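Local atomic coordinates of glycoside Hydrolase (PDB entry 5T9X), a protein that probably hydrolyses agarose as a family 16 glycoside hydrolase of the human gut bacterium Bacteroides uniformis. Residues 119-124 / 328-333. Numbering follows the deposited sequence.
Sequences CLRIET and TFLVDW. With NA (sodium ion), chain D.
With CG of Arg121 anti to its carbonyl carbon and the chain turning at chi3 (55°), the guanidinium is brought over Leu330 and Thr328, whose methyls CD2 and CG2 lie beneath one of its faces. Leu330, with CG likewise anti to the carbonyl carbon and CD1 extended beyond it (chi2 175°), runs alongside the arginine and offers its other methyl, CD2, 3.7 Å from Arg121 CG and as close to NH1. Thr328 CG2 supports the other amino group, at 3.8 Å from Arg121 NH2, while its hydroxyl is hydrogen-bonded to Lys324 O. An alanine in place of Arg121 would probably leave both methyls without the guanidinium that covers them on this face of the sheet.

Strands 119-122 and 329-333 are antiparallel, and Arg121 and Leu330 form the non-hydrogen-bonded pair between two hydrogen-bonded ones. Leu120 and Val331 exchange both N-H...O bonds, the one from Val331 N to Leu120 O (2.9 Å) being the straighter; Ile122 and Phe329 repeat the pattern. On the face opposite Arg121, Leu120, Ile122, Phe329 and Val331 are buried. CB of Ile122 sits 4.3 Å from CB of Phe329, and Val331 CG2 lies over the rim of one face of the phenylalanine ring. Strand 298-304 of the second sheet packs here through Ile301 and Met303, as expected of the beta-sandwich of this family.

Cys119 SG lies 3.8 Å from Asp332 CA, where Asp332 and Trp333 both face Tyr167 in a classic beta bulge. Asp332 grips the sodium ion through its backbone O and, at 2.2 Å, through OD1; Gly118, just before Cys119, is another ligand, along with Glu51, Asp75 and Asn77. The ion thus ties the two paired strands together at this end, its charge probably balanced in part by the Asp332 carboxylate.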
ATOM      1  N   CYS A 119      14.628   8.300   0.124  1.00 31.79           N
ATOM      2  CA  CYS A 119      13.463   7.440   0.297  1.00 32.18           C
ATOM      3  C   CYS A 119      12.770   7.558   1.640  1.00 29.41           C
ATOM      4  O   CYS A 119      13.406   7.769   2.661  1.00 27.87           O
ATOM      5  CB  CYS A 119      13.853   5.985   0.170  1.00 35.85           C
ATOM      6  SG  CYS A 119      14.532   5.614  -1.430  1.00 47.00           S
ATOM      7  N   LEU A 120      11.458   7.353   1.613  1.00 26.23           N
ATOM      8  CA  LEU A 120      10.696   6.979   2.793  1.00 24.54           C
ATOM      9  C   LEU A 120      11.111   5.553   3.136  1.00 24.35           C
ATOM     10  O   LEU A 120      11.170   4.696   2.266  1.00 23.24           O
ATOM     11  CB  LEU A 120       9.211   7.025   2.485  1.00 23.19           C
ATOM     12  CG  LEU A 120       8.284   6.563   3.591  1.00 22.78           C
ATOM     13  CD1 LEU A 120       8.445   7.444   4.817  1.00 22.87           C
ATOM     14  CD2 LEU A 120       6.855   6.575   3.086  1.00 23.33           C
ATOM     15  N   ARG A 121      11.425   5.322   4.398  1.00 24.98           N
ATOM     16  CA  ARG A 121      11.939   4.043   4.848  1.00 27.49           C
ATOM     17  C   ARG A 121      11.084   3.566   6.020  1.00 26.38           C
ATOM     18  O   ARG A 121      10.880   4.312   6.987  1.00 24.31           O
ATOM     19  CB  ARG A 121      13.404   4.167   5.284  1.00 30.25           C
ATOM     20  CG  ARG A 121      14.350   4.841   4.277  1.00 33.95           C
ATOM     21  CD  ARG A 121      15.740   5.114   4.875  1.00 35.76           C
ATOM     22  NE  ARG A 121      16.278   3.860   5.393  1.00 39.86           N
ATOM     23  CZ  ARG A 121      16.993   2.969   4.698  1.00 42.90           C
ATOM     24  NH1 ARG A 121      17.369   3.199   3.418  1.00 38.20           N
ATOM     25  NH2 ARG A 121      17.347   1.829   5.311  1.00 41.58           N
ATOM     26  N   ILE A 122      10.570   2.340   5.916  1.00 26.29           N
ATOM     27  CA  ILE A 122       9.810   1.743   6.991  1.00 27.46           C
ATOM     28  C   ILE A 122      10.537   0.504   7.441  1.00 28.67           C
ATOM     29  O   ILE A 122      10.665  -0.417   6.670  1.00 26.50           O
ATOM     30  CB  ILE A 122       8.402   1.377   6.525  1.00 27.69           C
ATOM     31  CG1 ILE A 122       7.717   2.622   6.010  1.00 26.91           C
ATOM     32  CG2 ILE A 122       7.579   0.752   7.668  1.00 28.19           C
ATOM     33  CD1 ILE A 122       6.284   2.380   5.626  1.00 28.44           C
ATOM     34  N   GLU A 123      11.001   0.481   8.691  1.00 33.17           N
ATOM     35  CA  GLU A 123      11.715  -0.690   9.209  1.00 37.34           C
ATOM     36  C   GLU A 123      10.835  -1.654  10.025  1.00 33.80           C
ATOM     37  O   GLU A 123       9.732  -1.326  10.423  1.00 30.53           O
ATOM     38  CB  GLU A 123      13.022  -0.300   9.950  1.00 44.24           C
ATOM     39  CG  GLU A 123      12.956   0.484  11.268  1.00 51.51           C
ATOM     40  CD  GLU A 123      14.284   0.414  12.076  1.00 59.04           C
ATOM     41  OE1 GLU A 123      15.367   0.229  11.452  1.00 62.35           O
ATOM     42  OE2 GLU A 123      14.254   0.523  13.337  1.00 58.15           O
ATOM     43  N   THR A 124      11.361  -2.853  10.236  1.00 33.18           N
ATOM     44  CA  THR A 124      10.751  -3.866  11.067  1.00 33.15           C
ATOM     45  C   THR A 124      11.753  -4.418  12.087  1.00 32.28           C
ATOM     46  O   THR A 124      12.862  -4.748  11.735  1.00 36.24           O
ATOM     47  CB  THR A 124      10.250  -4.992  10.181  1.00 32.47           C
ATOM     48  OG1 THR A 124       9.342  -4.428   9.243  1.00 35.39           O
ATOM     49  CG2 THR A 124       9.531  -6.051  10.976  1.00 32.78           C
ATOM     50  N   THR A 328      13.117  -3.639   5.424  1.00 29.59           N
ATOM     51  CA  THR A 328      12.867  -2.229   5.237  1.00 29.16           C
ATOM     52  C   THR A 328      12.146  -2.055   3.891  1.00 26.68           C
ATOM     53  O   THR A 328      12.651  -2.467   2.859  1.00 27.80           O
ATOM     54  CB  THR A 328      14.198  -1.455   5.293  1.00 31.70           C
ATOM     55  OG1 THR A 328      14.729  -1.519   6.624  1.00 33.49           O
ATOM     56  CG2 THR A 328      14.011  -0.007   4.938  1.00 34.00           C
ATOM     57  N   PHE A 329      10.951  -1.470   3.918  1.00 25.18           N
ATOM     58  CA  PHE A 329      10.221  -1.055   2.702  1.00 23.78           C
ATOM     59  C   PHE A 329      10.669   0.361   2.348  1.00 22.41           C
ATOM     60  O   PHE A 329      10.762   1.215   3.249  1.00 21.29           O
ATOM     61  CB  PHE A 329       8.715  -1.105   2.995  1.00 24.11           C
ATOM     62  CG  PHE A 329       7.822  -0.815   1.828  1.00 24.24           C
ATOM     63  CD1 PHE A 329       8.165  -1.153   0.542  1.00 25.60           C
ATOM     64  CD2 PHE A 329       6.571  -0.252   2.052  1.00 25.46           C
ATOM     65  CE1 PHE A 329       7.316  -0.886  -0.519  1.00 27.00           C
ATOM     66  CE2 PHE A 329       5.697   0.009   1.009  1.00 25.46           C
ATOM     67  CZ  PHE A 329       6.071  -0.303  -0.285  1.00 27.34           C
ATOM     68  N   LEU A 330      10.967   0.583   1.063  1.00 21.44           N
ATOM     69  CA  LEU A 330      11.511   1.856   0.541  1.00 21.77           C
ATOM     70  C   LEU A 330      10.578   2.434  -0.489  1.00 21.78           C
ATOM     71  O   LEU A 330      10.180   1.736  -1.419  1.00 21.94           O
ATOM     72  CB  LEU A 330      12.852   1.646  -0.160  1.00 22.15           C
ATOM     73  CG  LEU A 330      13.992   1.091   0.694  1.00 24.03           C
ATOM     74  CD1 LEU A 330      15.264   0.801  -0.100  1.00 23.50           C
ATOM     75  CD2 LEU A 330      14.275   2.053   1.842  1.00 25.25           C
ATOM     76  N   VAL A 331      10.228   3.704  -0.330  1.00 21.65           N
ATOM     77  CA  VAL A 331       9.472   4.415  -1.331  1.00 21.98           C
ATOM     78  C   VAL A 331      10.256   5.654  -1.674  1.00 22.14           C
ATOM     79  O   VAL A 331      10.480   6.531  -0.826  1.00 22.53           O
ATOM     80  CB  VAL A 331       8.074   4.785  -0.845  1.00 23.36           C
ATOM     81  CG1 VAL A 331       7.382   5.699  -1.854  1.00 23.21           C
ATOM     82  CG2 VAL A 331       7.257   3.518  -0.627  1.00 24.99           C
ATOM     83  N   ASP A 332      10.656   5.709  -2.937  1.00 22.27           N
ATOM     84  CA  ASP A 332      11.530   6.746  -3.472  1.00 21.91           C
ATOM     85  C   ASP A 332      10.704   7.977  -3.712  1.00 20.20           C
ATOM     86  O   ASP A 332      11.147   9.088  -3.460  1.00 19.39           O
ATOM     87  CB  ASP A 332      12.138   6.234  -4.787  1.00 23.91           C
ATOM     88  CG  ASP A 332      13.170   7.176  -5.408  1.00 25.61           C
ATOM     89  OD1 ASP A 332      13.517   8.261  -4.848  1.00 26.68           O
ATOM     90  OD2 ASP A 332      13.614   6.811  -6.520  1.00 28.46           O
ATOM     91  N   TRP A 333       9.518   7.774  -4.251  1.00 19.27           N
ATOM     92  CA  TRP A 333       8.563   8.850  -4.380  1.00 18.41           C
ATOM     93  C   TRP A 333       7.137   8.354  -4.544  1.00 18.45           C
ATOM     94  O   TRP A 333       6.874   7.169  -4.896  1.00 16.76           O
ATOM     95  CB  TRP A 333       8.916   9.768  -5.565  1.00 17.81           C
ATOM     96  CG  TRP A 333       9.233   9.151  -6.905  1.00 17.24           C
ATOM     97  CD1 TRP A 333      10.452   9.049  -7.445  1.00 17.59           C
ATOM     98  CD2 TRP A 333       8.318   8.648  -7.895  1.00 17.67           C
ATOM     99  NE1 TRP A 333      10.389   8.495  -8.696  1.00 18.52           N
ATOM    100  CE2 TRP A 333       9.085   8.239  -8.996  1.00 18.06           C
ATOM    101  CE3 TRP A 333       6.929   8.487  -7.951  1.00 17.74           C
ATOM    102  CZ2 TRP A 333       8.525   7.688 -10.136  1.00 18.14           C
ATOM    103  CZ3 TRP A 333       6.367   7.938  -9.088  1.00 17.83           C
ATOM    104  CH2 TRP A 333       7.165   7.544 -10.166  1.00 18.02           C
TER
HETATM  105 NA    NA D 401      13.245  10.184  -3.834  1.00 11.86          NA